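Local coordinates for protein endo-1,4-b-d-mannanase (Trichoderma reesei, PDB 1QNR) that hydrolyses the beta-1,4-mannosidic linkages of mannans as an endo-acting glycoside hydrolase of family 5, built on a TIM-barrel catalytic domain, at residues T10-D15 and G19-T24; S80-G85 and R145-A150; T132-Y135 and A140-Q143; A215-Y220 and D245-N250; T292-L295 and G299-G302. All coordinates share one frame; numbering follows the deposited sequence.

Contact 1 (T10-D15 and G19-T24)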
# COMPACT_ATOMS: atom_id res chain seq x y z
N THR A 10 5.28 10.94 16.86
CA THR A 10 5.68 10.03 15.81
C THR A 10 4.79 8.75 15.83
O THR A 10 5.19 7.69 15.32
CB THR A 10 7.15 9.59 15.82
OG1 THR A 10 7.42 9.21 17.18
CG2 THR A 10 8.10 10.75 15.43
N GLN A 11 3.54 9.02 16.17
CA GLN A 11 2.52 7.97 16.21
C GLN A 11 1.30 8.41 15.37
O GLN A 11 1.11 9.60 15.10
CB GLN A 11 2.04 7.59 17.62
CG GLN A 11 3.12 7.58 18.69
CD GLN A 11 2.68 7.17 20.07
OE1 GLN A 11 2.26 6.02 20.26
NE2 GLN A 11 2.78 8.11 21.00
N PHE A 12 0.43 7.44 15.02
CA PHE A 12 -0.82 7.81 14.37
C PHE A 12 -1.99 8.02 15.34
O PHE A 12 -2.05 7.33 16.38
CB PHE A 12 -1.23 6.74 13.31
CG PHE A 12 -0.23 6.66 12.15
CD1 PHE A 12 -0.28 7.59 11.12
CD2 PHE A 12 0.74 5.69 12.14
CE1 PHE A 12 0.64 7.51 10.06
CE2 PHE A 12 1.66 5.63 11.10
CZ PHE A 12 1.66 6.54 10.05
N ASN A 13 -2.86 8.96 14.99
CA ASN A 13 -4.11 9.19 15.75
C ASN A 13 -5.28 8.72 14.86
O ASN A 13 -5.56 9.32 13.83
CB ASN A 13 -4.21 10.72 16.03
CG ASN A 13 -5.43 11.09 16.83
OD1 ASN A 13 -6.44 10.40 16.82
ND2 ASN A 13 -5.41 12.25 17.56
N ILE A 14 -5.89 7.58 15.28
CA ILE A 14 -6.97 6.98 14.48
C ILE A 14 -8.25 7.06 15.33
O ILE A 14 -8.25 6.49 16.46
CB ILE A 14 -6.64 5.49 14.18
CG1 ILE A 14 -5.26 5.35 13.44
CG2 ILE A 14 -7.78 4.78 13.42
CD1 ILE A 14 -4.83 3.88 13.32
N ASP A 15 -9.23 7.82 14.85
CA ASP A 15 -10.50 8.01 15.59
C ASP A 15 -10.26 8.41 17.04
O ASP A 15 -10.97 7.98 17.97
CB ASP A 15 -11.34 6.74 15.49
CG ASP A 15 -11.84 6.49 14.05
OD1 ASP A 15 -11.89 7.46 13.27
OD2 ASP A 15 -12.18 5.34 13.75
N GLY A 19 -1.65 5.71 19.13
CA GLY A 19 -0.89 4.51 19.49
C GLY A 19 -0.65 3.55 18.27
O GLY A 19 -1.18 3.80 17.20
N TYR A 20 0.20 2.58 18.49
CA TYR A 20 0.55 1.58 17.45
C TYR A 20 -0.68 0.84 16.92
O TYR A 20 -1.60 0.54 17.67
CB TYR A 20 1.48 0.56 18.13
CG TYR A 20 2.19 -0.37 17.10
CD1 TYR A 20 1.63 -1.56 16.67
CD2 TYR A 20 3.46 -0.00 16.64
CE1 TYR A 20 2.29 -2.41 15.76
CE2 TYR A 20 4.15 -0.82 15.71
CZ TYR A 20 3.56 -2.00 15.28
OH TYR A 20 4.21 -2.85 14.39
N PHE A 21 -0.68 0.55 15.58
CA PHE A 21 -1.80 -0.19 14.99
C PHE A 21 -1.30 -1.42 14.25
O PHE A 21 -0.18 -1.47 13.72
CB PHE A 21 -2.61 0.69 14.00
CG PHE A 21 -1.95 0.94 12.65
CD1 PHE A 21 -2.07 0.05 11.58
CD2 PHE A 21 -1.19 2.10 12.46
CE1 PHE A 21 -1.40 0.28 10.36
CE2 PHE A 21 -0.54 2.35 11.23
CZ PHE A 21 -0.68 1.47 10.17
N ALA A 22 -2.19 -2.43 14.19
CA ALA A 22 -1.99 -3.56 13.24
C ALA A 22 -3.02 -3.45 12.13
O ALA A 22 -4.20 -3.13 12.35
CB ALA A 22 -2.10 -4.94 13.92
N GLY A 23 -2.56 -3.78 10.90
CA GLY A 23 -3.47 -3.82 9.73
C GLY A 23 -3.12 -5.01 8.80
O GLY A 23 -2.34 -5.88 9.19
N THR A 24 -3.71 -5.01 7.61
CA THR A 24 -3.43 -6.11 6.64
C THR A 24 -3.57 -5.59 5.20
O THR A 24 -4.19 -4.56 4.96
CB THR A 24 -4.44 -7.29 6.87
OG1 THR A 24 -4.06 -8.42 6.03
CG2 THR A 24 -5.90 -6.91 6.46
O HOH W 1 0.85 4.69 15.52
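Phe-12 and Gly-19 meet through their backbones, and this pair illustrates how a short chain reversal can be tied together by one direct hydrogen bond and one water. Gly-19 N donates to Phe-12 O at 3.2 Å. On the other side of the exchange a water takes the Phe-12 N-H at 2.8 Å and donates to Gly-19 O, so a solvent molecule replaces the second direct bond. At the backbone angles of Gly-19 any side chain would collide with the preceding carbonyl oxygen, so only glycine fits comfortably. Beside it, in one of two modelled conformations, Gln-11 brings OE1 to 3.6 Å from Gly-19 CA, a contact that is therefore not fixed.

The aromatic contact is an offset edge-to-face pair. Phe-21 presents its edge, CE2 foremost, to the face of Phe-12, with ring centroids 5.8 Å apart and planes at 68°. CG of Phe-21 sits between its own backbone N and carbonyl carbon (chi1 75°), a crowded position that raises the ring toward the strand 11-14. Apolar packing completes the interface: the side chains of Ile-14 and Phe-21 cross at about a right angle, with Ile-14 CD1 3.9 Å from Phe-21 CB.

Phe-162 meets both rings and Phe-237 meets Phe-12 edge-to-face, enlarging the aromatic cluster. Strand 21-25 belongs to the parallel barrel, whereas strand 11-14 is the middle of a small antiparallel sheet; the contact is consistent with the N-terminal antiparallel strands that cover the bottom of the barrel in many TIM-barrel glycoside hydrolases.

Contact 2 (S80-G85 and R145-A150)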
# COMPACT_ATOMS: atom_id res chain seq x y z
N SER A 80 -7.77 8.22 -23.67
CA SER A 80 -7.93 7.24 -22.57
C SER A 80 -9.30 7.46 -21.94
O SER A 80 -9.85 8.56 -22.04
CB SER A 80 -6.80 7.45 -21.56
OG SER A 80 -5.55 7.10 -22.18
N THR A 81 -9.81 6.42 -21.25
CA THR A 81 -11.11 6.53 -20.62
C THR A 81 -11.01 6.07 -19.13
O THR A 81 -10.46 5.00 -18.87
CB THR A 81 -12.07 5.53 -21.32
OG1 THR A 81 -12.20 5.90 -22.74
CG2 THR A 81 -13.47 5.76 -20.70
N ILE A 82 -11.62 6.82 -18.24
CA ILE A 82 -11.68 6.46 -16.79
C ILE A 82 -13.08 5.92 -16.56
O ILE A 82 -14.08 6.62 -16.87
CB ILE A 82 -11.32 7.65 -15.86
CG1 ILE A 82 -9.85 8.03 -16.08
CG2 ILE A 82 -11.58 7.26 -14.36
CD1 ILE A 82 -9.40 9.33 -15.47
N ASN A 83 -13.24 4.68 -16.08
CA ASN A 83 -14.55 4.05 -15.91
C ASN A 83 -15.21 4.28 -14.56
O ASN A 83 -14.73 3.76 -13.54
CB ASN A 83 -14.38 2.51 -16.13
CG ASN A 83 -15.70 1.76 -16.18
OD1 ASN A 83 -16.79 2.39 -16.27
ND2 ASN A 83 -15.62 0.44 -16.06
N THR A 84 -16.27 5.10 -14.58
CA THR A 84 -17.04 5.37 -13.37
C THR A 84 -18.35 4.62 -13.33
O THR A 84 -19.19 4.87 -12.46
CB THR A 84 -17.32 6.89 -13.16
OG1 THR A 84 -18.14 7.33 -14.26
CG2 THR A 84 -16.00 7.67 -13.14
N GLY A 85 -18.51 3.58 -14.17
CA GLY A 85 -19.73 2.78 -14.18
C GLY A 85 -19.74 1.66 -13.14
O GLY A 85 -18.86 1.52 -12.27
N ARG A 145 -1.97 11.79 -13.76
CA ARG A 145 -2.54 12.82 -12.86
C ARG A 145 -4.05 13.00 -13.07
O ARG A 145 -4.78 13.29 -12.08
CB ARG A 145 -1.82 14.20 -13.03
CG ARG A 145 -0.32 14.08 -12.68
CD ARG A 145 0.29 15.50 -12.86
NE ARG A 145 1.51 15.55 -12.10
CZ ARG A 145 2.06 16.50 -11.38
NH1 ARG A 145 3.24 16.13 -10.88
NH2 ARG A 145 1.47 17.72 -11.17
N LYS A 146 -4.56 12.78 -14.28
CA LYS A 146 -6.03 12.83 -14.48
C LYS A 146 -6.67 11.68 -13.70
O LYS A 146 -7.75 11.86 -13.08
CB LYS A 146 -6.39 12.69 -15.97
CG LYS A 146 -6.18 13.92 -16.83
CD LYS A 146 -6.73 13.67 -18.26
CE LYS A 146 -8.23 13.58 -18.29
NZ LYS A 146 -8.83 13.91 -19.62
N TYR A 147 -6.02 10.50 -13.65
CA TYR A 147 -6.59 9.37 -12.85
C TYR A 147 -6.48 9.61 -11.37
O TYR A 147 -7.48 9.40 -10.65
CB TYR A 147 -5.80 8.05 -13.27
CG TYR A 147 -6.43 6.86 -12.56
CD1 TYR A 147 -7.72 6.44 -12.96
CD2 TYR A 147 -5.79 6.21 -11.51
CE1 TYR A 147 -8.37 5.40 -12.30
CE2 TYR A 147 -6.44 5.15 -10.84
CZ TYR A 147 -7.72 4.82 -11.21
OH TYR A 147 -8.40 3.77 -10.52
N VAL A 148 -5.38 10.14 -10.86
CA VAL A 148 -5.27 10.59 -9.46
C VAL A 148 -6.44 11.52 -9.13
O VAL A 148 -7.07 11.39 -8.04
CB VAL A 148 -3.90 11.25 -9.19
CG1 VAL A 148 -3.85 11.92 -7.81
CG2 VAL A 148 -2.74 10.25 -9.30
N GLN A 149 -6.65 12.56 -9.98
CA GLN A 149 -7.80 13.44 -9.62
C GLN A 149 -9.12 12.70 -9.57
O GLN A 149 -9.98 13.06 -8.68
CB GLN A 149 -7.82 14.64 -10.63
CG GLN A 149 -8.84 15.71 -10.24
CD GLN A 149 -10.28 15.53 -10.60
OE1 GLN A 149 -10.70 14.78 -11.50
NE2 GLN A 149 -11.19 16.26 -9.92
N ALA A 150 -9.34 11.79 -10.50
CA ALA A 150 -10.64 11.07 -10.50
C ALA A 150 -10.82 10.22 -9.26
O ALA A 150 -11.97 10.10 -8.79
CB ALA A 150 -10.71 10.19 -11.76
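Ile-82 drives its side chain into the flank of helix 138-155, and nearly all of this contact is carried by that one residue. Its CD1 tip lies 3.8 Å from Tyr-147 CA and 3.9 Å from Lys-146 O, touching the helix backbone itself. The other branch, CG2, stands anti to the backbone N of Ile-82 and comes to 4.0 Å from Ala-150 CB, one helical turn further along. Between the two, CG1 of Ile-82 approaches the edge of the Tyr-147 ring, 4.1 Å from that residue's CD1, and the two side chains pass at a slant. With alanine in place of Ile-82, the space between strand 81-82 and the helix would probably be left partly unfilled, and Ala-150 CB and the Tyr-147 ring edge would lose their apolar neighbour.

The next shell positions these groups. Tyr-147 has its CG anti to the backbone N (chi1 -175°), and its hydroxyl is hydrogen-bonded to Gly-57 O, which helps to hold the ring in place. Just past Ile-82, Asn-83 forms an Asx turn: its OD1 accepts from Gly-85 N at 3.0 Å, with the donor well above the carbonyl plane, while its ND2 bonds to Trp-71 O and Asp-87 OD1.

Further out, strand 81-82 is an edge of a small mixed sheet and pairs antiparallel with strand 73-74, whose Gln-73 touches both Ile-82 and Tyr-147. Across the helix, Arg-145, Val-148 and Gln-149 pack on helix 178-194, so helix 138-155 lies between that helix and the small sheet.

Contact 3 (T132-Y135 and A140-Q143). With NAG (2-acetamido-2-deoxy-beta-D-glucopyranose), chain F.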
# COMPACT_ATOMS: atom_id res chain seq x y z
N THR A 132 11.58 3.08 -17.18
CA THR A 132 12.32 4.11 -16.45
C THR A 132 12.08 5.54 -16.99
O THR A 132 12.07 6.50 -16.17
CB THR A 132 13.82 3.76 -16.34
OG1 THR A 132 14.33 3.62 -17.68
CG2 THR A 132 14.03 2.40 -15.59
N THR A 133 11.75 5.67 -18.26
CA THR A 133 11.39 7.02 -18.76
C THR A 133 9.95 7.36 -18.41
O THR A 133 9.56 8.55 -18.55
CB THR A 133 11.58 7.17 -20.29
OG1 THR A 133 10.67 6.36 -20.99
CG2 THR A 133 13.03 6.78 -20.66
N TRP A 134 9.14 6.43 -17.88
CA TRP A 134 7.74 6.69 -17.51
C TRP A 134 7.59 7.92 -16.63
O TRP A 134 6.67 8.77 -16.81
CB TRP A 134 7.15 5.46 -16.76
CG TRP A 134 5.69 5.68 -16.33
CD1 TRP A 134 4.58 5.45 -17.06
CD2 TRP A 134 5.22 6.03 -15.01
NE1 TRP A 134 3.40 5.79 -16.35
CE2 TRP A 134 3.80 6.07 -15.07
CE3 TRP A 134 5.87 6.34 -13.81
CZ2 TRP A 134 3.03 6.46 -13.95
CZ3 TRP A 134 5.07 6.66 -12.69
CH2 TRP A 134 3.67 6.70 -12.75
N TYR A 135 8.50 8.08 -15.66
CA TYR A 135 8.45 9.17 -14.68
C TYR A 135 8.49 10.56 -15.32
O TYR A 135 8.00 11.52 -14.65
CB TYR A 135 9.60 9.04 -13.65
CG TYR A 135 9.42 7.78 -12.77
CD1 TYR A 135 8.56 7.75 -11.68
CD2 TYR A 135 10.11 6.60 -13.11
CE1 TYR A 135 8.36 6.57 -10.94
CE2 TYR A 135 9.93 5.41 -12.37
CZ TYR A 135 9.05 5.43 -11.28
OH TYR A 135 8.81 4.27 -10.53
N ALA A 140 2.20 10.24 -20.51
CA ALA A 140 1.86 9.25 -19.44
C ALA A 140 1.58 9.97 -18.13
O ALA A 140 0.59 9.58 -17.42
CB ALA A 140 3.04 8.26 -19.26
N GLN A 141 2.40 10.97 -17.76
CA GLN A 141 2.16 11.66 -16.47
C GLN A 141 0.88 12.50 -16.51
O GLN A 141 0.22 12.60 -15.47
CB GLN A 141 3.40 12.54 -16.13
CG GLN A 141 4.64 11.71 -15.74
CD GLN A 141 4.36 10.76 -14.56
OE1 GLN A 141 3.85 11.19 -13.51
NE2 GLN A 141 4.69 9.47 -14.77
N THR A 142 0.53 13.08 -17.70
CA THR A 142 -0.71 13.83 -17.79
C THR A 142 -1.92 12.94 -17.55
O THR A 142 -2.86 13.27 -16.78
CB THR A 142 -0.82 14.49 -19.19
OG1 THR A 142 0.24 15.48 -19.21
CG2 THR A 142 -2.15 15.25 -19.36
N GLN A 143 -1.95 11.72 -18.11
CA GLN A 143 -3.04 10.77 -17.83
C GLN A 143 -2.99 10.22 -16.42
O GLN A 143 -4.08 10.15 -15.78
CB GLN A 143 -3.07 9.64 -18.90
CG GLN A 143 -4.31 8.77 -18.78
CD GLN A 143 -5.63 9.48 -19.00
OE1 GLN A 143 -5.71 10.42 -19.82
NE2 GLN A 143 -6.73 9.10 -18.32
C1 NAG F . 15.12 3.11 -21.51
C2 NAG F . 16.36 2.26 -21.65
C3 NAG F . 17.50 3.15 -21.21
C4 NAG F . 17.44 4.38 -22.14
C5 NAG F . 16.11 5.16 -21.95
C6 NAG F . 16.08 6.39 -22.85
C7 NAG F . 16.28 -0.22 -21.41
C8 NAG F . 16.17 -1.35 -20.45
N2 NAG F . 16.12 1.02 -20.87
O3 NAG F . 18.71 2.42 -21.45
O4 NAG F . 18.52 5.29 -21.90
O5 NAG F . 15.08 4.26 -22.35
O6 NAG F . 16.21 6.01 -24.19
O7 NAG F . 16.51 -0.39 -22.54
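Trp-134 and Ala-140 lie 6.7 Å apart between CA atoms, and Tyr-135 and Gln-141 7.0 Å apart, as a short 3-10 segment at 134-135 leads into helix 138-155, one of the helices packed around the TIM barrel. The contact is therefore a local one, in which the entry to a helix is folded back on the helix's first turns.

Gln-141 supplies the polar link. Its NE2 donates to Trp-134 O at 2.9 Å, approaching from 45° out of the plane of the carbonyl group. The same nitrogen sits 3.2 Å over the middle of the Trp-134 indole, with the amide and ring planes 83° apart, so that the amide meets the aromatic face end-on. A bend at chi2 (-56°) carries the amide back there, and the bend also sets Gln-141 CG 3.5 Å from Tyr-135 O. The amide is held at both ends, because OE1 accepts from Trp-183 NE1.

Trp-134 is further enclosed by the rings of Tyr-123, Tyr-144 and Trp-183, which makes this a buried aromatic cluster. Tyr-135 points its hydroxyl to Arg-171 O. At the outer end, the methyl CG2 of Thr-133 brushes O5 of an N-acetylglucosamine at 3.7 Å, marking where the segment reaches the glycan. Back inside, the methyl of Ala-140 closes on the pyrrole part of the indole, its CB 3.8 Å from Trp-134 NE1.

Contact 4 (A215-Y220 and D245-N250). With NAG (2-acetamido-2-deoxy-beta-D-glucopyranose), chain H; BMA (beta-D-mannopyranose), chain B; BMA (beta-D-mannopyranose), chain C.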
# COMPACT_ATOMS: atom_id res chain seq x y z
N ALA A 215 23.75 -5.83 2.07
CA ALA A 215 23.05 -6.78 1.18
C ALA A 215 22.37 -5.99 0.04
O ALA A 215 22.08 -4.77 0.22
CB ALA A 215 22.00 -7.55 2.03
N TYR A 216 22.00 -6.65 -1.07
CA TYR A 216 21.36 -5.98 -2.19
C TYR A 216 20.22 -5.02 -1.87
O TYR A 216 20.29 -3.90 -2.39
CB TYR A 216 20.97 -6.88 -3.39
CG TYR A 216 20.57 -6.03 -4.63
CD1 TYR A 216 21.49 -5.35 -5.45
CD2 TYR A 216 19.27 -5.89 -5.04
CE1 TYR A 216 21.08 -4.65 -6.55
CE2 TYR A 216 18.78 -5.16 -6.09
CZ TYR A 216 19.72 -4.53 -6.89
OH TYR A 216 19.44 -3.73 -8.03
N PRO A 217 19.27 -5.33 -0.99
CA PRO A 217 18.19 -4.36 -0.73
C PRO A 217 18.73 -3.06 -0.16
O PRO A 217 17.99 -2.03 -0.27
CB PRO A 217 17.32 -5.12 0.30
CG PRO A 217 17.56 -6.59 -0.07
CD PRO A 217 19.06 -6.64 -0.34
N TYR A 218 19.86 -3.03 0.59
CA TYR A 218 20.40 -1.74 1.06
C TYR A 218 21.14 -0.94 -0.04
O TYR A 218 21.41 0.22 0.26
CB TYR A 218 21.37 -2.05 2.22
CG TYR A 218 20.74 -2.50 3.59
CD1 TYR A 218 19.99 -1.52 4.28
CD2 TYR A 218 20.91 -3.76 4.10
CE1 TYR A 218 19.44 -1.89 5.51
CE2 TYR A 218 20.37 -4.13 5.35
CZ TYR A 218 19.60 -3.15 6.01
OH TYR A 218 19.07 -3.50 7.28
N THR A 219 21.48 -1.57 -1.16
CA THR A 219 22.27 -0.80 -2.17
C THR A 219 21.36 0.07 -3.01
O THR A 219 20.13 0.10 -2.77
CB THR A 219 23.11 -1.76 -3.05
OG1 THR A 219 24.04 -2.56 -2.27
CG2 THR A 219 23.95 -1.08 -4.10
N TYR A 220 21.88 0.75 -4.03
CA TYR A 220 21.18 1.78 -4.80
C TYR A 220 21.01 1.39 -6.25
O TYR A 220 21.19 2.22 -7.18
CB TYR A 220 21.91 3.14 -4.63
CG TYR A 220 21.89 3.61 -3.20
CD1 TYR A 220 20.81 4.26 -2.60
CD2 TYR A 220 22.97 3.28 -2.34
CE1 TYR A 220 20.80 4.70 -1.30
CE2 TYR A 220 22.96 3.67 -1.00
CZ TYR A 220 21.87 4.37 -0.49
OH TYR A 220 21.88 4.83 0.81
N ASP A 245 12.68 -14.19 0.90
CA ASP A 245 12.69 -15.20 -0.18
C ASP A 245 12.90 -14.63 -1.56
O ASP A 245 13.43 -15.37 -2.40
CB ASP A 245 11.37 -16.00 -0.24
CG ASP A 245 11.04 -16.72 1.05
OD1 ASP A 245 11.83 -17.59 1.39
OD2 ASP A 245 10.03 -16.35 1.68
N SER A 246 12.51 -13.41 -1.87
CA SER A 246 12.69 -12.84 -3.20
C SER A 246 14.02 -12.08 -3.24
O SER A 246 14.53 -11.77 -4.34
CB SER A 246 11.65 -11.72 -3.49
OG SER A 246 10.38 -12.33 -3.66
N TRP A 247 14.54 -11.73 -2.04
CA TRP A 247 15.70 -10.82 -2.04
C TRP A 247 17.04 -11.52 -1.75
O TRP A 247 18.10 -10.88 -1.72
CB TRP A 247 15.48 -9.75 -0.94
CG TRP A 247 14.32 -8.82 -1.25
CD1 TRP A 247 13.62 -8.71 -2.44
CD2 TRP A 247 13.80 -7.79 -0.40
NE1 TRP A 247 12.66 -7.68 -2.35
CE2 TRP A 247 12.75 -7.14 -1.09
CE3 TRP A 247 14.07 -7.41 0.94
CZ2 TRP A 247 12.00 -6.08 -0.51
CZ3 TRP A 247 13.37 -6.33 1.50
CH2 TRP A 247 12.36 -5.70 0.77
N GLY A 248 16.98 -12.84 -1.51
CA GLY A 248 18.28 -13.55 -1.30
C GLY A 248 18.83 -13.41 0.08
O GLY A 248 20.07 -13.59 0.28
N THR A 249 18.02 -13.06 1.10
CA THR A 249 18.53 -12.90 2.46
C THR A 249 17.90 -13.96 3.36
O THR A 249 16.92 -14.59 2.96
CB THR A 249 18.28 -11.47 3.02
OG1 THR A 249 16.85 -11.30 3.00
CG2 THR A 249 18.87 -10.38 2.18
N ASN A 250 18.38 -14.15 4.58
CA ASN A 250 17.71 -15.10 5.49
C ASN A 250 16.58 -14.38 6.27
O ASN A 250 16.46 -13.15 6.18
CB ASN A 250 18.68 -15.85 6.37
CG ASN A 250 19.35 -14.96 7.34
OD1 ASN A 250 18.89 -14.00 7.91
ND2 ASN A 250 20.65 -15.30 7.66
C1 NAG H . 21.80 -15.12 8.75
C2 NAG H . 22.41 -15.89 9.88
C3 NAG H . 23.22 -15.04 10.84
C4 NAG H . 23.95 -13.95 10.03
C5 NAG H . 22.95 -13.07 9.23
C6 NAG H . 23.69 -11.99 8.46
C7 NAG H . 20.82 -17.79 10.32
C8 NAG H . 19.94 -18.38 11.36
N2 NAG H . 21.37 -16.60 10.67
O3 NAG H . 24.12 -15.93 11.53
O4 NAG H . 24.67 -13.05 10.91
O5 NAG H . 22.25 -13.86 8.29
O6 NAG H . 22.92 -11.34 7.52
O7 NAG H . 21.04 -18.29 9.31
C1 BMA B . 15.01 -9.07 -7.83
C2 BMA B . 14.29 -8.56 -6.56
C3 BMA B . 12.81 -9.01 -6.52
C4 BMA B . 12.12 -8.61 -7.83
C5 BMA B . 12.92 -9.15 -9.06
C6 BMA B . 12.27 -9.00 -10.41
O1 BMA B . 16.33 -8.51 -7.87
O2 BMA B . 14.37 -7.13 -6.50
O3 BMA B . 12.20 -8.26 -5.44
O4 BMA B . 10.82 -9.14 -7.95
O5 BMA B . 14.25 -8.53 -8.97
O6 BMA B . 12.34 -7.71 -11.02
C1 BMA C . 9.76 -8.35 -7.46
C2 BMA C . 8.48 -8.92 -8.13
C3 BMA C . 7.24 -8.23 -7.56
C4 BMA C . 7.28 -8.24 -6.04
C5 BMA C . 8.60 -7.72 -5.46
C6 BMA C . 8.74 -8.06 -3.94
O2 BMA C . 8.37 -10.33 -7.90
O3 BMA C . 6.04 -8.78 -8.02
O4 BMA C . 6.16 -7.45 -5.58
O5 BMA C . 9.70 -8.54 -6.01
O6 BMA C . 9.94 -7.34 -3.62
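At the carbohydrate-binding end of the TIM barrel, where loops following strands 199-201 and 238-242 converge, Pro-217 packs obliquely against the indole of Trp-247. CG of the proline ring lies 3.7 Å from Trp-247 CE3, an apolar contact on the benzene part of the indole. Alongside it, the methyls of Ala-215 and Thr-249 meet loosely, CB to CG2 at 4.2 Å.

The pyrrole end of the tryptophan serves the sugars, two beta-1,4-linked mannoses. Its NE1 donates to O6 of mannose C at 3.0 Å and, weakly, to O3 of mannose B at 3.2 Å, so one N-H is shared. With CG anti to its own carbonyl carbon (chi1 -67°), the indole spans from proline to ligand. A leucine in its place would probably leave both mannose oxygens without this donor and Pro-217 without its apolar neighbour. Glu-169, Arg-171 and Glu-205 supply further hydrogen bonds to the sugars, and Trp-257 meets the indole edge-to-face.

Gly-248, the first residue beyond helix 244-247, has positive phi. Two residues on, Asn-250 OD1 caps Trp-253 N at the start of helix 253-267, while Asn-250 ND2 is bonded covalently to C1 of an N-acetylglucosamine at 1.6 Å.

Contact 5 (T292-L295 and G299-G302)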
# COMPACT_ATOMS: atom_id res chain seq x y z
N THR A 292 7.25 -8.63 16.71
CA THR A 292 7.72 -8.10 18.00
C THR A 292 8.76 -7.01 17.84
O THR A 292 8.72 -5.98 18.57
CB THR A 292 8.33 -9.29 18.81
OG1 THR A 292 7.25 -10.18 19.13
CG2 THR A 292 9.01 -8.79 20.10
N THR A 293 9.69 -7.14 16.90
CA THR A 293 10.65 -6.07 16.65
C THR A 293 9.94 -4.77 16.29
O THR A 293 10.26 -3.68 16.82
CB THR A 293 11.67 -6.53 15.60
OG1 THR A 293 12.40 -7.70 16.05
CG2 THR A 293 12.67 -5.44 15.20
N SER A 294 8.98 -4.83 15.35
CA SER A 294 8.28 -3.60 14.92
C SER A 294 7.53 -2.96 16.07
O SER A 294 7.69 -1.74 16.32
CB SER A 294 7.33 -4.02 13.75
OG SER A 294 6.73 -2.81 13.22
N LEU A 295 6.82 -3.75 16.92
CA LEU A 295 6.06 -3.18 18.02
C LEU A 295 6.99 -2.53 19.05
O LEU A 295 6.53 -1.58 19.73
CB LEU A 295 5.26 -4.37 18.68
CG LEU A 295 4.45 -4.01 19.94
CD1 LEU A 295 3.47 -2.88 19.71
CD2 LEU A 295 3.63 -5.27 20.35
N GLY A 299 10.02 4.86 16.47
CA GLY A 299 9.97 5.27 15.03
C GLY A 299 8.90 4.45 14.31
O GLY A 299 8.39 4.95 13.29
N MET A 300 8.48 3.28 14.80
CA MET A 300 7.44 2.51 14.11
C MET A 300 6.03 2.93 14.53
O MET A 300 5.74 3.04 15.73
CB MET A 300 7.56 1.00 14.38
CG MET A 300 8.85 0.40 13.85
SD MET A 300 9.12 0.65 12.06
CE MET A 300 7.47 0.19 11.43
N GLY A 301 5.14 3.19 13.59
CA GLY A 301 3.75 3.49 13.88
C GLY A 301 2.77 2.38 13.68
O GLY A 301 1.66 2.38 14.27
N GLY A 302 3.14 1.36 12.89
CA GLY A 302 2.21 0.17 12.77
C GLY A 302 2.83 -0.79 11.73
O GLY A 302 3.86 -0.51 11.13
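Met-300 folds its side chain over the last turn of helix 283-295, where Ser-294 receives it, a compact case of a helix end packing on the strand that follows. CB of Met-300 starts 3.4 Å from Ser-294 O. CG continues past the same oxygen, 3.5 Å from Ser-294 O, and stands 3.9 Å from the hydroxyl OG. From there the chain curls: chi2 and chi3 are -57° and -47°, so SD turns the end back and the methyl CE finishes 3.6 Å from Ser-294 OG.

The serine's OG, anti to its backbone N (chi1 -175°), has its polar partner in Tyr-20 OH. Met-300 also touches Cys-272 and Phe-274 of strand 272-277 and Ala-262 of helix 253-267. The contact thus lies within the beta-alpha-beta unit formed by strand 272-277, helix 283-295 and strand 300-309, at the tight return from helix to strand that Gly-299, with its positive phi, makes possible.

Chemically, across this contact the carbonyl and hydroxyl of Ser-294 meet CH groups of Met-300; the methionine offers neither oxygen a polar partner, the buried hydroxyl finds its own instead in Tyr-20, and the thioether chain contributes shape and apolar cover.

Contacts 3 and 5 are buried, while contacts 1, 2 and 4 are only partly so. Contacts 1 and 5 adjoin each other on neighbouring barrel strands, 21-25 and 300-309, their centres 10 Å apart; Phe-21 N probably bonds to Gly-301 O. Contacts 2 and 3 share helix 138-155, with contact 3 nested in the loop that contact 2 closes and Gln-143 packing on Ser-80 and Ile-82. Contact 4 stands apart from the rest, and there packing borders directly on bound mannose. The chemistry follows position: backbone bonding with edge-to-face rings beneath the barrel, apolar side-chain contact on the flank of helix 138-155, amide over indole where the helix begins, and sugar binding at the cleft.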